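Local coordinates for protein exodeoxyribonuclease III (PDB 2VOA) that probably cleaves DNA at abasic sites, acting as a metal-dependent AP endonuclease of the exonuclease III family, at residues D160-H165 and L213-D218; E88-R93 and L121-R126; E152-H157 and V187-H192. The protein carries 1 engineered substitution. All coordinates share one frame; numbering follows the deposited sequence.

Interaction 1 of 3, residues D160-H165 and L213-D218; sequences DKLKNH and LGWRGD. Engineered in segment 213-218: Gly217 (natural residue Val).
Trp215 pushes the six-membered half of its indole against Leu162 and His165, joining two surface loops of the DNase I-like fold: the one leading from strand 141-144 to helix 170-180 and the one entering strand 218-222. The first loop makes a type I beta turn from Leu162 to His165, closed by His165 N to Leu162 O at 3.0 Å, and the first and last residues of the turn both send their side chains toward the tryptophan. From CB of Trp215 the chain leaves with CG beside the backbone N (chi1 -59°), which carries the indole across to the turn. Contact with the turn builds up at the far side of the benzene ring. CZ2 lies 3.7 Å from His165 NE2 and also approaches the leucine methyls, while CZ3 stands 4.0 Å from His165 ND1. The leading atom is CH2, over the centre of the imidazole and 3.4 Å from His165 CG. This is an edge-to-face pair, with the tryptophan edge directed at the histidine face, but far from perpendicular: the planes make 50° and the centroids of His165 and of the tryptophan six-membered ring are 4.4 Å apart. The imidazole is also held through ND1, hydrogen-bonded to the backbone N of the oxidised cysteine at position 167. His157 (edge-to-face) and Phe200 add further rings around Trp215, an aromatic cluster near the predicted DNA-contacting His248 and consistent with a wall of the abasic-site pocket. Gly217, two residues on, is an engineered replacement of valine. Both methyls of Leu162 complete the tryptophan contact, CD1 and CD2 each 3.7 Å from Trp215 CH2.

Interaction 2 of 3, residues E88-R93 and L121-R126; sequences EDRLIR and LQWLER
Trp123 reaches from helix 115-134 to Arg90 and Leu91, packing the helix against the start of strand 91-96 in the alpha/beta sandwich of the DNase I-like fold, where helices cover the outer faces of paired sheets. Along 121-126 the helical backbone is regular from the outset: Leu121 O accepts Glu125 N, and Gln122 O accepts Arg126 N at 2.9 Å. Trp123 comes next and makes every contact with 88-93. Its first torsion, chi1 -148°, is well away from a staggered value and lays the indole out from the helix toward the strand. The five-membered side of the ring approaches the arginine chain, with NE1 4.1 Å from Arg90 CD, but the N-H is spent on the carboxylate of Asp87, just ahead of the strand segment. The bond to Asp87 probably fixes how far the ring can rotate. Farther out, CZ2 touches Arg90 CB at 3.7 Å, and CH2 sits 3.8 Å from the Arg90 carbonyl O. The two side chains cross obliquely, and with guanidinium and indole planes 68° apart the arginine head does not stack on the ring. Instead its extended chain carries NH1 to the backbone O of Tyr105, a predicted active-site residue, while the side chain also packs on a DNA phosphate. Glu125 is bonded to Lys178, on helix 170-180, and to His129, one turn on. Arg126, one turn after Gln122, returns toward the loop before the strand, where its guanidinium bonds Pro85 O and Ser83 OG. Beside the arginine contact the indole has a looser apolar neighbour on the strand itself: Leu91 CD1 stands 4.4 Å from Trp123 CH2.

Interaction 3 of 3, residues E152-H157 and V187-H192; sequences EPIDVH and VLRKIH
Asp155 OD2 is gripped by two arginines, Arg189 from helix 187-191 and Arg216 from the loop before strand 218-222. The bond from Arg189 NH2 is 2.8 Å long and nearly straight, 171° at the hydrogen. It lies in the guanidinium plane, yet it meets the oxygen from above the carboxylate plane, and the two flat groups are turned 46° against each other; this is a one-point salt bridge, not a side-by-side pairing. On the other oxygen, Glu152 N donates to the anti lone pair of OD1 at 2.9 Å, and water 2 donates to OD1 and accepts from Arg189 NE. Both carboxylate oxygens are thus satisfied, and this web would favour the charged form of the buried aspartate. The arginine chain bends at chi2 (-56°), and its head ends beside Ile154, whose CG2 methyl lies over one guanidinium face, 3.7 Å from Arg189 NH2; Leu188 CD2 covers the opposite face. Water 1 adds a further link at the edge, accepting from Arg189 NH2 and donating to Ile154 O. On the far side NH1 turns to the helix end, bonding His192 O at 3.0 Å nearly along the C=O axis, and it also bonds Glu195 O. Helix 187-191 is thereby tied by an Asp-Arg salt bridge and two bridging waters to the 3-10 turn 153-155, in the loop that follows strand 141-144 of the DNase I-like fold.

In the fold
Interaction 2 is the buried one, joining helix 115-134 to strand 91-96 through one indole and apolar carbon. Interaction 1 lies at the surface and brings together loops alone, by an aromatic edge and leucine methyls; interaction 3, partly buried, is ionic and water-bridged. Interactions 1 and 3 touch: their segments alternate along the chain, and the shared Asp155 and Arg216 join them, while Trp215 also packs on Val156. Interaction 2 closes earlier in the sequence and stands apart, its centre about 21 Å from that of interaction 1 and about 23 Å from that of interaction 3.

Interaction 1 of 3, residues D160-H165 and L213-D218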
loop_
_atom_site.group_PDB
_atom_site.type_symbol
_atom_site.label_atom_id
_atom_site.label_comp_id
_atom_site.label_asym_id
_atom_site.label_seq_id
_atom_site.Cartn_x
_atom_site.Cartn_y
_atom_site.Cartn_z
ATOM N N ASP A 160 15.368 -31.777 8.746
ATOM C CA ASP A 160 14.973 -32.683 9.816
ATOM C C ASP A 160 13.551 -32.431 10.347
ATOM O O ASP A 160 12.916 -33.351 10.881
ATOM C CB ASP A 160 15.992 -32.612 10.970
ATOM C CG ASP A 160 16.287 -31.171 11.432
ATOM O OD1 ASP A 160 16.504 -30.265 10.581
ATOM O OD2 ASP A 160 16.333 -30.956 12.670
ATOM N N LYS A 161 13.085 -31.189 10.223
ATOM C CA LYS A 161 11.805 -30.732 10.785
ATOM C C LYS A 161 10.661 -30.640 9.779
ATOM O O LYS A 161 9.498 -30.462 10.165
ATOM C CB LYS A 161 11.983 -29.351 11.443
ATOM C CG LYS A 161 12.998 -29.319 12.600
ATOM C CD LYS A 161 12.586 -30.208 13.758
ATOM C CE LYS A 161 13.792 -30.587 14.608
ATOM N NZ LYS A 161 13.496 -31.682 15.566
ATOM N N LEU A 162 10.986 -30.778 8.496
ATOM C CA LEU A 162 10.041 -30.403 7.430
ATOM C C LEU A 162 9.510 -31.595 6.609
ATOM O O LEU A 162 8.966 -31.403 5.514
ATOM C CB LEU A 162 10.683 -29.328 6.531
ATOM C CG LEU A 162 10.934 -27.969 7.202
ATOM C CD1 LEU A 162 11.885 -27.097 6.376
ATOM C CD2 LEU A 162 9.620 -27.218 7.498
ATOM N N LYS A 163 9.634 -32.807 7.158
ATOM C CA LYS A 163 9.191 -34.049 6.489
ATOM C C LYS A 163 7.712 -34.063 6.098
ATOM O O LYS A 163 7.331 -34.702 5.122
ATOM C CB LYS A 163 9.438 -35.282 7.385
ATOM C CG LYS A 163 10.867 -35.484 7.893
ATOM C CD LYS A 163 11.893 -35.263 6.815
ATOM C CE LYS A 163 13.288 -35.620 7.318
ATOM N NZ LYS A 163 14.326 -34.969 6.487
ATOM N N ASN A 164 6.876 -33.381 6.878
ATOM C CA ASN A 164 5.448 -33.378 6.603
ATOM C C ASN A 164 4.999 -32.096 5.932
ATOM O O ASN A 164 3.793 -31.858 5.772
ATOM C CB ASN A 164 4.629 -33.630 7.877
ATOM C CG ASN A 164 4.468 -35.108 8.194
ATOM O OD1 ASN A 164 4.961 -35.987 7.462
ATOM N ND2 ASN A 164 3.774 -35.390 9.281
ATOM N N HIS A 165 5.959 -31.271 5.529
ATOM C CA HIS A 165 5.626 -30.038 4.830
ATOM C C HIS A 165 5.380 -30.324 3.353
ATOM O O HIS A 165 6.142 -31.069 2.737
ATOM C CB HIS A 165 6.759 -29.023 4.959
ATOM C CG HIS A 165 6.334 -27.628 4.655
ATOM N ND1 HIS A 165 5.954 -27.226 3.392
ATOM C CD2 HIS A 165 6.212 -26.539 5.451
ATOM C CE1 HIS A 165 5.619 -25.947 3.423
ATOM N NE2 HIS A 165 5.775 -25.506 4.658
ATOM N N LEU A 213 16.430 -18.473 7.379
ATOM C CA LEU A 213 15.222 -19.307 7.404
ATOM C C LEU A 213 14.481 -19.154 6.083
ATOM O O LEU A 213 13.431 -18.499 5.995
ATOM C CB LEU A 213 14.330 -18.952 8.601
ATOM C CG LEU A 213 14.950 -19.122 10.000
ATOM C CD1 LEU A 213 13.959 -18.622 11.026
ATOM C CD2 LEU A 213 15.304 -20.577 10.236
ATOM N N GLY A 214 15.058 -19.757 5.048
ATOM C CA GLY A 214 14.481 -19.727 3.718
ATOM C C GLY A 214 14.332 -21.107 3.105
ATOM O O GLY A 214 14.712 -22.134 3.718
ATOM N N TRP A 215 13.761 -21.091 1.897
ATOM C CA TRP A 215 13.499 -22.270 1.051
ATOM C C TRP A 215 13.970 -22.010 -0.358
ATOM O O TRP A 215 14.044 -20.858 -0.809
ATOM C CB TRP A 215 11.982 -22.530 0.937
ATOM C CG TRP A 215 11.273 -22.768 2.193
ATOM C CD1 TRP A 215 11.049 -21.863 3.205
ATOM C CD2 TRP A 215 10.644 -23.987 2.597
ATOM N NE1 TRP A 215 10.339 -22.456 4.208
ATOM C CE2 TRP A 215 10.074 -23.756 3.867
ATOM C CE3 TRP A 215 10.509 -25.256 2.008
ATOM C CZ2 TRP A 215 9.376 -24.752 4.578
ATOM C CZ3 TRP A 215 9.810 -26.266 2.741
ATOM C CH2 TRP A 215 9.260 -25.990 3.990
ATOM N N ARG A 216 14.283 -23.087 -1.089
ATOM C CA ARG A 216 14.643 -22.939 -2.503
ATOM C C ARG A 216 13.715 -23.862 -3.313
ATOM O O ARG A 216 14.062 -25.015 -3.642
ATOM C CB ARG A 216 16.144 -23.237 -2.735
ATOM C CG ARG A 216 16.703 -22.598 -4.050
ATOM C CD ARG A 216 16.169 -23.277 -5.312
ATOM N NE ARG A 216 16.711 -24.629 -5.411
ATOM C CZ ARG A 216 16.961 -25.282 -6.544
ATOM N NH1 ARG A 216 16.677 -24.735 -7.740
ATOM N NH2 ARG A 216 17.506 -26.490 -6.478
ATOM N N GLY A 217 12.514 -23.343 -3.593
ATOM C CA GLY A 217 11.491 -24.079 -4.359
ATOM C C GLY A 217 11.296 -23.578 -5.793
ATOM O O GLY A 217 10.446 -24.113 -6.531
ATOM N N ASP A 218 12.054 -22.554 -6.172
ATOM C CA ASP A 218 12.061 -21.973 -7.527
ATOM C C ASP A 218 13.255 -22.564 -8.296
ATOM O O ASP A 218 14.319 -22.805 -7.718
ATOM C CB ASP A 218 12.187 -20.443 -7.470
ATOM C CG ASP A 218 11.087 -19.802 -6.666
ATOM O OD1 ASP A 218 11.294 -19.529 -5.457
ATOM O OD2 ASP A 218 10.011 -19.588 -7.261
#

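Interaction 2 of 3, residues E88-R93 and L121-R126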
loop_
_atom_site.group_PDB
_atom_site.type_symbol
_atom_site.label_atom_id
_atom_site.label_comp_id
_atom_site.label_asym_id
_atom_site.label_seq_id
_atom_site.Cartn_x
_atom_site.Cartn_y
_atom_site.Cartn_z
ATOM N N GLU A 88 -4.805 -23.056 -17.046
ATOM C CA GLU A 88 -4.153 -22.010 -17.853
ATOM C C GLU A 88 -3.423 -20.963 -17.009
ATOM O O GLU A 88 -2.408 -20.406 -17.453
ATOM C CB GLU A 88 -5.183 -21.369 -18.791
ATOM C CG GLU A 88 -5.632 -22.335 -19.854
ATOM C CD GLU A 88 -6.560 -21.718 -20.883
ATOM O OE1 GLU A 88 -7.279 -20.743 -20.551
ATOM O OE2 GLU A 88 -6.595 -22.242 -22.019
ATOM N N ASP A 89 -3.908 -20.721 -15.792
ATOM C CA ASP A 89 -3.287 -19.736 -14.883
ATOM C C ASP A 89 -2.041 -20.246 -14.150
ATOM O O ASP A 89 -1.518 -19.552 -13.264
ATOM C CB ASP A 89 -4.305 -19.155 -13.880
ATOM C CG ASP A 89 -4.877 -20.211 -12.899
ATOM O OD1 ASP A 89 -4.549 -21.419 -13.012
ATOM O OD2 ASP A 89 -5.699 -19.828 -12.026
ATOM N N ARG A 90 -1.576 -21.444 -14.517
ATOM C CA ARG A 90 -0.393 -22.038 -13.906
ATOM C C ARG A 90 0.686 -22.457 -14.897
ATOM O O ARG A 90 1.711 -23.003 -14.503
ATOM C CB ARG A 90 -0.781 -23.280 -13.079
ATOM C CG ARG A 90 -1.658 -22.988 -11.838
ATOM C CD ARG A 90 -1.804 -24.256 -11.019
ATOM N NE ARG A 90 -2.529 -24.036 -9.766
ATOM C CZ ARG A 90 -1.974 -23.631 -8.616
ATOM N NH1 ARG A 90 -0.676 -23.371 -8.522
ATOM N NH2 ARG A 90 -2.738 -23.491 -7.544
ATOM N N LEU A 91 0.443 -22.306 -16.194
ATOM C CA LEU A 91 1.463 -22.751 -17.140
ATOM C C LEU A 91 1.328 -21.915 -18.388
ATOM O O LEU A 91 0.248 -21.851 -18.973
ATOM C CB LEU A 91 1.288 -24.243 -17.478
ATOM C CG LEU A 91 2.328 -24.965 -18.353
ATOM C CD1 LEU A 91 2.208 -26.463 -18.200
ATOM C CD2 LEU A 91 2.250 -24.614 -19.881
ATOM N N ILE A 92 2.434 -21.291 -18.775
ATOM C CA ILE A 92 2.492 -20.551 -20.036
ATOM C C ILE A 92 3.762 -20.971 -20.750
ATOM O O ILE A 92 4.830 -21.113 -20.116
ATOM C CB ILE A 92 2.393 -18.999 -19.813
ATOM C CG1 ILE A 92 2.243 -18.244 -21.149
ATOM C CG2 ILE A 92 3.564 -18.459 -18.955
ATOM C CD1 ILE A 92 2.052 -16.742 -20.987
ATOM N N ARG A 93 3.637 -21.203 -22.055
ATOM C CA ARG A 93 4.745 -21.703 -22.853
ATOM C C ARG A 93 4.877 -20.916 -24.147
ATOM O O ARG A 93 3.885 -20.547 -24.730
ATOM C CB ARG A 93 4.504 -23.162 -23.178
ATOM C CG ARG A 93 5.571 -23.797 -24.066
ATOM C CD ARG A 93 5.402 -25.272 -24.021
ATOM N NE ARG A 93 6.569 -26.007 -24.499
ATOM C CZ ARG A 93 6.586 -27.331 -24.594
ATOM N NH1 ARG A 93 5.513 -28.024 -24.219
ATOM N NH2 ARG A 93 7.661 -27.962 -25.041
ATOM N N LEU A 121 0.201 -33.625 -6.420
ATOM C CA LEU A 121 0.884 -34.850 -6.889
ATOM C C LEU A 121 0.397 -35.207 -8.284
ATOM O O LEU A 121 1.188 -35.509 -9.167
ATOM C CB LEU A 121 0.708 -36.018 -5.910
ATOM C CG LEU A 121 1.274 -35.798 -4.486
ATOM C CD1 LEU A 121 0.968 -37.023 -3.571
ATOM C CD2 LEU A 121 2.779 -35.469 -4.547
ATOM N N GLN A 122 -0.914 -35.153 -8.479
ATOM C CA GLN A 122 -1.477 -35.424 -9.793
ATOM C C GLN A 122 -0.955 -34.440 -10.851
ATOM O O GLN A 122 -0.727 -34.829 -11.999
ATOM C CB GLN A 122 -3.008 -35.418 -9.698
ATOM C CG GLN A 122 -3.531 -36.602 -8.901
ATOM C CD GLN A 122 -4.963 -36.416 -8.414
ATOM O OE1 GLN A 122 -5.416 -37.123 -7.507
ATOM N NE2 GLN A 122 -5.677 -35.469 -9.004
ATOM N N TRP A 123 -0.765 -33.167 -10.467
ATOM C CA TRP A 123 -0.290 -32.107 -11.378
ATOM C C TRP A 123 1.136 -32.406 -11.822
ATOM O O TRP A 123 1.453 -32.334 -13.011
ATOM C CB TRP A 123 -0.308 -30.752 -10.675
ATOM C CG TRP A 123 -0.596 -29.568 -11.586
ATOM C CD1 TRP A 123 -1.833 -29.091 -11.923
ATOM C CD2 TRP A 123 0.357 -28.735 -12.276
ATOM N NE1 TRP A 123 -1.716 -28.005 -12.762
ATOM C CE2 TRP A 123 -0.387 -27.758 -12.995
ATOM C CE3 TRP A 123 1.764 -28.708 -12.348
ATOM C CZ2 TRP A 123 0.232 -26.757 -13.786
ATOM C CZ3 TRP A 123 2.380 -27.710 -13.122
ATOM C CH2 TRP A 123 1.613 -26.751 -13.832
ATOM N N LEU A 124 1.976 -32.805 -10.860
ATOM C CA LEU A 124 3.358 -33.194 -11.177
ATOM C C LEU A 124 3.416 -34.440 -12.076
ATOM O O LEU A 124 4.265 -34.516 -12.969
ATOM C CB LEU A 124 4.186 -33.395 -9.897
ATOM C CG LEU A 124 4.536 -32.090 -9.153
ATOM C CD1 LEU A 124 5.094 -32.473 -7.783
ATOM C CD2 LEU A 124 5.520 -31.188 -9.965
ATOM N N GLU A 125 2.486 -35.376 -11.902
ATOM C CA GLU A 125 2.430 -36.542 -12.784
ATOM C C GLU A 125 1.983 -36.114 -14.201
ATOM O O GLU A 125 2.536 -36.551 -15.218
ATOM C CB GLU A 125 1.479 -37.604 -12.217
ATOM C CG GLU A 125 1.183 -38.783 -13.157
ATOM C CD GLU A 125 2.357 -39.746 -13.344
ATOM O OE1 GLU A 125 2.185 -40.750 -14.093
ATOM O OE2 GLU A 125 3.437 -39.538 -12.727
ATOM N N ARG A 126 0.971 -35.259 -14.264
ATOM C CA ARG A 126 0.515 -34.742 -15.559
ATOM C C ARG A 126 1.633 -33.965 -16.245
ATOM O O ARG A 126 1.844 -34.129 -17.450
ATOM C CB ARG A 126 -0.738 -33.885 -15.387
ATOM C CG ARG A 126 -1.972 -34.694 -14.983
ATOM C CD ARG A 126 -3.231 -33.916 -15.317
ATOM N NE ARG A 126 -3.444 -32.761 -14.448
ATOM C CZ ARG A 126 -4.065 -31.644 -14.835
ATOM N NH1 ARG A 126 -4.503 -31.529 -16.080
ATOM N NH2 ARG A 126 -4.242 -30.646 -13.990
#

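Interaction 3 of 3, residues E152-H157 and V187-H192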
loop_
_atom_site.group_PDB
_atom_site.type_symbol
_atom_site.label_atom_id
_atom_site.label_comp_id
_atom_site.label_asym_id
_atom_site.label_seq_id
_atom_site.Cartn_x
_atom_site.Cartn_y
_atom_site.Cartn_z
ATOM N N GLU A 152 16.087 -31.345 -2.608
ATOM C CA GLU A 152 17.154 -31.923 -1.769
ATOM C C GLU A 152 17.196 -31.262 -0.397
ATOM O O GLU A 152 16.732 -30.128 -0.272
ATOM C CB GLU A 152 18.523 -31.733 -2.455
ATOM C CG GLU A 152 18.613 -32.347 -3.864
ATOM C CD GLU A 152 18.420 -33.855 -3.887
ATOM O OE1 GLU A 152 18.069 -34.378 -4.972
ATOM O OE2 GLU A 152 18.632 -34.536 -2.848
ATOM N N PRO A 153 17.818 -31.925 0.602
ATOM C CA PRO A 153 17.864 -31.302 1.940
ATOM C C PRO A 153 18.515 -29.900 1.957
ATOM O O PRO A 153 18.094 -29.045 2.721
ATOM C CB PRO A 153 18.629 -32.308 2.805
ATOM C CG PRO A 153 18.646 -33.628 2.034
ATOM C CD PRO A 153 18.499 -33.240 0.560
ATOM N N ILE A 154 19.512 -29.667 1.108
ATOM C CA ILE A 154 20.127 -28.318 1.003
ATOM C C ILE A 154 19.146 -27.196 0.585
ATOM O O ILE A 154 19.400 -26.016 0.830
ATOM C CB ILE A 154 21.370 -28.340 0.071
ATOM C CG1 ILE A 154 22.231 -27.073 0.240
ATOM C CG2 ILE A 154 20.939 -28.590 -1.377
ATOM C CD1 ILE A 154 22.704 -26.814 1.614
ATOM N N ASP A 155 18.004 -27.574 -0.008
ATOM C CA ASP A 155 17.011 -26.596 -0.480
ATOM C C ASP A 155 16.066 -26.065 0.599
ATOM O O ASP A 155 15.217 -25.219 0.318
ATOM C CB ASP A 155 16.184 -27.189 -1.632
ATOM C CG ASP A 155 17.030 -27.511 -2.841
ATOM O OD1 ASP A 155 17.122 -28.703 -3.193
ATOM O OD2 ASP A 155 17.637 -26.571 -3.419
ATOM N N VAL A 156 16.222 -26.548 1.826
ATOM C CA VAL A 156 15.396 -26.084 2.952
ATOM C C VAL A 156 16.292 -25.801 4.170
ATOM O O VAL A 156 17.359 -26.422 4.346
ATOM C CB VAL A 156 14.246 -27.106 3.348
ATOM C CG1 VAL A 156 13.324 -27.405 2.171
ATOM C CG2 VAL A 156 14.796 -28.395 3.953
ATOM N N HIS A 157 15.867 -24.868 5.011
ATOM C CA HIS A 157 16.685 -24.510 6.177
ATOM C C HIS A 157 16.776 -25.604 7.261
ATOM O O HIS A 157 17.781 -25.684 7.987
ATOM C CB HIS A 157 16.218 -23.175 6.784
ATOM C CG HIS A 157 14.781 -23.168 7.207
ATOM N ND1 HIS A 157 14.331 -23.821 8.333
ATOM C CD2 HIS A 157 13.698 -22.571 6.661
ATOM C CE1 HIS A 157 13.027 -23.642 8.451
ATOM N NE2 HIS A 157 12.620 -22.880 7.453
ATOM N N VAL A 187 20.161 -25.993 -13.017
ATOM C CA VAL A 187 21.445 -25.306 -13.258
ATOM C C VAL A 187 21.993 -24.589 -12.018
ATOM O O VAL A 187 23.210 -24.406 -11.897
ATOM C CB VAL A 187 21.399 -24.381 -14.532
ATOM C CG1 VAL A 187 21.212 -25.226 -15.773
ATOM C CG2 VAL A 187 20.309 -23.281 -14.394
ATOM N N LEU A 188 21.109 -24.190 -11.099
ATOM C CA LEU A 188 21.568 -23.613 -9.813
ATOM C C LEU A 188 22.592 -24.545 -9.175
ATOM O O LEU A 188 23.608 -24.081 -8.646
ATOM C CB LEU A 188 20.390 -23.382 -8.852
ATOM C CG LEU A 188 20.825 -22.789 -7.495
ATOM C CD1 LEU A 188 21.560 -21.451 -7.676
ATOM C CD2 LEU A 188 19.579 -22.661 -6.600
ATOM N N ARG A 189 22.350 -25.859 -9.261
ATOM C CA ARG A 189 23.276 -26.850 -8.672
ATOM C C ARG A 189 24.454 -27.271 -9.561
ATOM O O ARG A 189 25.441 -27.842 -9.070
ATOM C CB ARG A 189 22.501 -28.062 -8.120
ATOM C CG ARG A 189 21.380 -27.667 -7.154
ATOM C CD ARG A 189 21.941 -26.818 -6.010
ATOM N NE ARG A 189 20.938 -26.516 -5.003
ATOM C CZ ARG A 189 21.131 -25.673 -4.009
ATOM N NH1 ARG A 189 22.317 -25.067 -3.878
ATOM N NH2 ARG A 189 20.159 -25.469 -3.132
ATOM N N LYS A 190 24.396 -26.945 -10.854
ATOM C CA LYS A 190 25.622 -27.007 -11.665
ATOM C C LYS A 190 26.666 -25.999 -11.163
ATOM O O LYS A 190 27.865 -26.317 -11.047
ATOM C CB LYS A 190 25.282 -26.720 -13.136
ATOM C CG LYS A 190 26.477 -26.862 -14.092
ATOM C CD LYS A 190 26.166 -26.442 -15.539
ATOM C CE LYS A 190 27.371 -26.800 -16.414
ATOM N NZ LYS A 190 27.568 -25.800 -17.489
ATOM N N ILE A 191 26.195 -24.791 -10.847
ATOM C CA ILE A 191 27.082 -23.673 -10.527
ATOM C C ILE A 191 27.387 -23.604 -9.025
ATOM O O ILE A 191 28.507 -23.258 -8.633
ATOM C CB ILE A 191 26.467 -22.317 -11.015
ATOM C CG1 ILE A 191 26.192 -22.356 -12.522
ATOM C CG2 ILE A 191 27.402 -21.129 -10.696
ATOM C CD1 ILE A 191 27.428 -22.701 -13.417
ATOM N N HIS A 192 26.360 -23.902 -8.224
ATOM C CA HIS A 192 26.406 -23.764 -6.762
ATOM C C HIS A 192 25.938 -25.036 -6.071
ATOM O O HIS A 192 24.954 -25.018 -5.334
ATOM C CB HIS A 192 25.550 -22.589 -6.308
ATOM C CG HIS A 192 26.100 -21.260 -6.706
ATOM N ND1 HIS A 192 27.215 -20.701 -6.116
ATOM C CD2 HIS A 192 25.699 -20.389 -7.662
ATOM C CE1 HIS A 192 27.463 -19.528 -6.678
ATOM N NE2 HIS A 192 26.553 -19.313 -7.612
HETATM O O HOH W 1 19.723 -23.939 -0.765
HETATM O O HOH W 2 19.115 -28.930 -5.021
#